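Local coordinates for protein 4-alpha-glucanotransferase (Corynebacterium glutamicum, PDB 5B68) that belongs to the amylomaltases, also called disproportionating enzymes, carbohydrate-active enzymes with a TIM-barrel core and an N-terminal beta-sandwich domain, at residues S178-Q183 / V648-M653; V654-A659 / I675-S680. All blocks are in the same frame, centred on the assembly; numbering follows the deposited sequence.

How the contacts relate
From the N terminus the chain first passes through the strand 177-182, and more than 460 residues later the strand 645-649 comes to lie beside it; contact 1 is where these two join, closing by far the longer loop. The chain then runs through the short helix 650-654 straight into contact 2, in which 654-659 meets 675-680 and closes a small loop of 15 residues without helix or strand. The contacts thus follow in series, neither nested nor crossed, with centres about 12 Å apart. They also touch: Leu650 and Val651 pack on Leu677, and Val651 O probably accepts a hydrogen bond from Glu656 N, tying the barrel strands to the loops before helix 694-702.

Contact 1 of 2, residues S178-Q183 / V648-M653; sequences SGVMAQ and VCLVDM
Gly179 O receives the N-H of Val648 at 2.8 Å in an almost straight bond, the first of three backbone bonds between the segments. Gly179 bonds to both Thr646 and Val648 of the same strand, N-H to the first and C=O to the second, in the usual parallel pattern. Val180 pairs with Val648, their CA atoms 4.7 Å apart, and its CA-H points at Val648 O, which also accepts the N-H of Met181 at 2.9 Å. Both valines turn to one face of the sheet, where branched side chains fill the layer beneath helices 198-209 and 694-702. Placed opposite the backbone N (chi1 172°), CG1 of Val180 leans over Leu650 CB at 4.0 Å, while CG2 looks toward the sulfur of Met653.

Met181 and Cys649 form the next pair and point to the other face. The methionine leaves the strand with CG opposite its backbone N, then bends at both chi2 (-82°) and chi3 (-84°). Its methyl CE comes to lie 3.6 Å from Cys649 SG, a flexible chain fitted to a small, polarisable thiol; Gln183 NE2 makes a weak hydrogen bond to Met181 SD. The carbonyl of Met181 takes the N-H of Leu650 in its own plane, at 2.9 Å, and a proton from a water that accepts from Val651 N. Strand pairing therefore reaches into the first turn of helix 650-654. The small CB of Ala182 lets CD2 of Leu650 come alongside, 4.0 Å away, and Leu204 of helix 198-209 covers both residues.

Because strand 177-182 bonds to strand 215-218 along its other edge, this pairing unites the first and last strands of the parallel beta-barrel, the seam that closes a TIM barrel.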
loop_
_atom_site.group_PDB
_atom_site.type_symbol
_atom_site.label_atom_id
_atom_site.label_comp_id
_atom_site.label_asym_id
_atom_site.label_seq_id
_atom_site.Cartn_x
_atom_site.Cartn_y
_atom_site.Cartn_z
ATOM N N SER A 178 -7.332 18.030 9.483
ATOM C CA SER A 178 -5.988 18.053 8.888
ATOM C C SER A 178 -5.141 17.013 9.537
ATOM O O SER A 178 -5.439 16.567 10.652
ATOM C CB SER A 178 -5.286 19.405 9.040
ATOM O OG SER A 178 -4.928 19.640 10.392
ATOM N N GLY A 179 -4.033 16.710 8.889
ATOM C CA GLY A 179 -2.995 15.847 9.441
ATOM C C GLY A 179 -1.663 16.174 8.853
ATOM O O GLY A 179 -1.561 17.168 8.163
ATOM N N VAL A 180 -0.650 15.363 9.188
ATOM C CA VAL A 180 0.699 15.566 8.834
ATOM C C VAL A 180 1.194 14.255 8.221
ATOM O O VAL A 180 0.817 13.155 8.690
ATOM C CB VAL A 180 1.586 15.871 10.083
ATOM C CG1 VAL A 180 3.072 15.895 9.720
ATOM C CG2 VAL A 180 1.165 17.194 10.782
ATOM N N MET A 181 1.984 14.353 7.176
ATOM C CA MET A 181 2.714 13.191 6.625
ATOM C C MET A 181 4.193 13.264 6.940
ATOM O O MET A 181 4.846 14.318 6.753
ATOM C CB MET A 181 2.550 13.064 5.111
ATOM C CG MET A 181 3.298 11.871 4.456
ATOM S SD MET A 181 5.046 12.106 4.107
ATOM C CE MET A 181 4.882 12.926 2.518
ATOM N N ALA A 182 4.752 12.157 7.417
ATOM C CA ALA A 182 6.167 12.087 7.694
ATOM C C ALA A 182 6.752 10.780 7.140
ATOM O O ALA A 182 6.112 9.730 7.232
ATOM C CB ALA A 182 6.461 12.139 9.162
ATOM N N GLN A 183 7.950 10.884 6.570
ATOM C CA GLN A 183 8.739 9.702 6.232
ATOM C C GLN A 183 9.490 9.304 7.485
ATOM O O GLN A 183 10.580 9.828 7.809
ATOM C CB GLN A 183 9.658 9.980 5.055
ATOM C CG GLN A 183 8.910 10.361 3.827
ATOM C CD GLN A 183 8.192 9.184 3.178
ATOM O OE1 GLN A 183 8.860 8.252 2.750
ATOM N NE2 GLN A 183 6.868 9.233 3.066
ATOM N N VAL A 648 -0.492 18.167 5.721
ATOM C CA VAL A 648 0.675 19.037 5.732
ATOM C C VAL A 648 1.827 18.073 5.761
ATOM O O VAL A 648 1.882 17.233 6.641
ATOM C CB VAL A 648 0.725 19.915 7.023
ATOM C CG1 VAL A 648 1.990 20.779 7.070
ATOM C CG2 VAL A 648 -0.544 20.690 7.180
ATOM N N CYS A 649 2.728 18.191 4.815
ATOM C CA CYS A 649 3.968 17.440 4.872
ATOM C C CYS A 649 4.946 18.051 5.869
ATOM O O CYS A 649 5.220 19.245 5.859
ATOM C CB CYS A 649 4.596 17.286 3.505
ATOM S SG CYS A 649 3.581 16.320 2.303
ATOM N N LEU A 650 5.509 17.180 6.726
ATOM C CA LEU A 650 6.362 17.580 7.791
ATOM C C LEU A 650 7.546 18.347 7.218
ATOM O O LEU A 650 8.021 19.323 7.837
ATOM C CB LEU A 650 6.894 16.356 8.605
ATOM C CG LEU A 650 7.772 16.703 9.806
ATOM C CD1 LEU A 650 6.932 17.487 10.826
ATOM C CD2 LEU A 650 8.394 15.430 10.434
ATOM N N VAL A 651 8.031 17.905 6.076
ATOM C CA VAL A 651 9.157 18.582 5.413
ATOM C C VAL A 651 8.865 20.068 5.203
ATOM O O VAL A 651 9.794 20.880 5.257
ATOM C CB VAL A 651 9.518 17.957 4.022
ATOM C CG1 VAL A 651 10.183 16.605 4.216
ATOM C CG2 VAL A 651 8.351 17.838 3.070
ATOM N N ASP A 652 7.626 20.380 4.875
ATOM C CA ASP A 652 7.222 21.775 4.601
ATOM C C ASP A 652 7.107 22.604 5.878
ATOM O O ASP A 652 7.135 23.833 5.794
ATOM C CB ASP A 652 5.875 21.826 3.847
ATOM C CG ASP A 652 6.018 21.460 2.399
ATOM O OD1 ASP A 652 7.175 21.284 1.983
ATOM O OD2 ASP A 652 5.014 21.401 1.686
ATOM N N MET A 653 7.016 21.959 7.041
ATOM C CA MET A 653 6.945 22.643 8.313
ATOM C C MET A 653 8.325 23.099 8.789
ATOM O O MET A 653 8.413 23.947 9.679
ATOM C CB MET A 653 6.215 21.789 9.380
ATOM C CG MET A 653 4.877 21.318 8.947
ATOM S SD MET A 653 4.005 20.365 10.195
ATOM C CE MET A 653 2.972 21.613 11.005
HETATM O O HOH W 1 7.118 14.952 5.133
#

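Contact 2 of 2, residues V654-A659 / I675-S680; sequences VGEKRA and IPLCDS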
loop_
_atom_site.group_PDB
_atom_site.type_symbol
_atom_site.label_atom_id
_atom_site.label_comp_id
_atom_site.label_asym_id
_atom_site.label_seq_id
_atom_site.Cartn_x
_atom_site.Cartn_y
_atom_site.Cartn_z
ATOM N N VAL A 654 9.415 22.556 8.223
ATOM C CA VAL A 654 10.738 22.897 8.701
ATOM C C VAL A 654 11.632 23.538 7.621
ATOM O O VAL A 654 12.780 23.835 7.898
ATOM C CB VAL A 654 11.451 21.659 9.296
ATOM C CG1 VAL A 654 10.634 21.067 10.404
ATOM C CG2 VAL A 654 11.663 20.623 8.218
ATOM N N GLY A 655 11.108 23.717 6.405
ATOM C CA GLY A 655 11.821 24.344 5.300
ATOM C C GLY A 655 12.734 23.446 4.514
ATOM O O GLY A 655 13.622 23.922 3.858
ATOM N N GLU A 656 12.564 22.121 4.648
ATOM C CA GLU A 656 13.371 21.121 3.857
ATOM C C GLU A 656 13.364 21.479 2.353
ATOM O O GLU A 656 12.296 21.721 1.766
ATOM C CB GLU A 656 12.711 19.732 4.114
ATOM C CG GLU A 656 13.268 18.567 3.382
ATOM C CD GLU A 656 14.630 18.185 3.869
ATOM O OE1 GLU A 656 15.595 18.734 3.271
ATOM O OE2 GLU A 656 14.778 17.368 4.836
ATOM N N LYS A 657 14.530 21.461 1.746
ATOM C CA LYS A 657 14.622 21.623 0.281
ATOM C C LYS A 657 14.905 20.322 -0.504
ATOM O O LYS A 657 14.692 20.313 -1.722
ATOM C CB LYS A 657 15.654 22.692 -0.088
ATOM C CG LYS A 657 15.130 24.093 0.217
ATOM C CD LYS A 657 16.167 25.194 0.084
ATOM C CE LYS A 657 15.519 26.514 0.495
ATOM N NZ LYS A 657 16.505 27.614 0.677
ATOM N N ARG A 658 15.442 19.288 0.168
ATOM C CA ARG A 658 15.806 18.002 -0.496
ATOM C C ARG A 658 14.627 16.994 -0.708
ATOM O O ARG A 658 13.935 16.628 0.257
ATOM C CB ARG A 658 16.916 17.346 0.283
ATOM C CG ARG A 658 18.128 18.233 0.458
ATOM C CD ARG A 658 19.360 17.435 0.773
ATOM N NE ARG A 658 19.480 17.052 2.181
ATOM C CZ ARG A 658 20.472 16.288 2.657
ATOM N NH1 ARG A 658 20.543 15.984 3.938
ATOM N NH2 ARG A 658 21.430 15.824 1.841
ATOM N N ALA A 659 14.425 16.566 -1.980
ATOM C CA ALA A 659 13.509 15.474 -2.356
ATOM C C ALA A 659 13.903 14.190 -1.673
ATOM O O ALA A 659 15.102 13.915 -1.443
ATOM C CB ALA A 659 13.426 15.268 -3.855
ATOM N N ILE A 675 17.080 10.425 2.891
ATOM C CA ILE A 675 17.322 11.838 3.160
ATOM C C ILE A 675 16.743 12.234 4.514
ATOM O O ILE A 675 15.549 12.330 4.652
ATOM C CB ILE A 675 16.659 12.708 2.069
ATOM C CG1 ILE A 675 17.112 12.294 0.663
ATOM C CG2 ILE A 675 16.894 14.184 2.318
ATOM C CD1 ILE A 675 18.595 12.408 0.405
ATOM N N PRO A 676 17.603 12.481 5.497
ATOM C CA PRO A 676 17.138 12.874 6.859
ATOM C C PRO A 676 16.469 14.249 6.896
ATOM O O PRO A 676 16.718 15.103 6.013
ATOM C CB PRO A 676 18.393 12.911 7.672
ATOM C CG PRO A 676 19.421 13.325 6.690
ATOM C CD PRO A 676 19.067 12.677 5.388
ATOM N N LEU A 677 15.565 14.438 7.839
ATOM C CA LEU A 677 14.762 15.684 7.897
ATOM C C LEU A 677 15.719 16.840 8.242
ATOM O O LEU A 677 16.377 16.808 9.289
ATOM C CB LEU A 677 13.677 15.551 8.990
ATOM C CG LEU A 677 12.694 16.742 9.103
ATOM C CD1 LEU A 677 11.822 16.851 7.863
ATOM C CD2 LEU A 677 11.882 16.642 10.409
ATOM N N CYS A 678 15.795 17.835 7.361
ATOM C CA CYS A 678 16.641 18.992 7.649
ATOM C C CYS A 678 15.926 20.266 7.296
ATOM O O CYS A 678 15.060 20.235 6.418
ATOM C CB CYS A 678 17.927 18.905 6.843
ATOM S SG CYS A 678 18.996 17.493 7.286
ATOM N N ASP A 679 16.355 21.385 7.942
ATOM C CA ASP A 679 15.734 22.730 7.682
ATOM C C ASP A 679 16.329 23.374 6.430
ATOM O O ASP A 679 17.066 22.707 5.728
ATOM C CB ASP A 679 15.844 23.650 8.904
ATOM C CG ASP A 679 17.315 23.932 9.324
ATOM O OD1 ASP A 679 18.252 23.787 8.464
ATOM O OD2 ASP A 679 17.502 24.195 10.542
ATOM N N SER A 680 15.946 24.615 6.099
ATOM C CA SER A 680 16.441 25.265 4.870
ATOM C C SER A 680 17.975 25.426 4.757
ATOM O O SER A 680 18.524 25.504 3.640
ATOM C CB SER A 680 15.759 26.610 4.731
ATOM O OG SER A 680 14.375 26.380 4.533
HETATM O O HOH W 2 17.822 16.937 4.205
HETATM O O HOH W 3 13.853 14.846 4.427
HETATM O O HOH W 4 16.915 21.103 3.203
#
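Glu656 plunges its carboxylate among the backbone groups of 675-680, and the tight part of the contact is built round it. OE2 accepts the N-H of Cys678 at 2.8 Å, the donor standing about 45° out of the carboxylate plane. OE1 turns back on its own loop and takes the N-H of Arg658 at 3.2 Å. With CG opposite the backbone N (chi1 177°) and a bend at chi2 (70°), the chain folds over Cys678 O, which lies 3.3 Å from CB. Three waters lie around the two oxygens, one of them reaching on to Lys657 N and Asp679 O. A glutamate suits this spot because its two acceptor oxygens can serve two backbone N-H groups, of Cys678 and Arg658, in loops without regular strand pairing.

Beside it, Gly655 leaves the helix 650-654 with positive phi, which favours glycine, and Ser680 OG lies close to it and donates to Gly655 O at 2.7 Å. At the helix end Val654 packs CG2 against Leu677 CD1 at 3.8 Å. Ile675 belongs to this packed part: CG1 reaches Ala659 O at 3.3 Å, and CG2 lies over one face of the Arg658 guanidinium, 3.9 Å from NE. The two segments form irregular loops between the last barrel strand, with its short helix, and helix 694-702 of the TIM-barrel domain.

Farther out, at the partly exposed tip of Arg658, Lys657 and Ser680, the fit slackens. A water in the guanidinium plane accepts from NE, with Cys678 SG near the edge; NH1 also donates to Ser281 O, a bond that should limit the chain's motion. Lys657 runs extended past Ser680, its NZ 4.2 Å from Ser680 O and in a long, weak ion pair with Glu570.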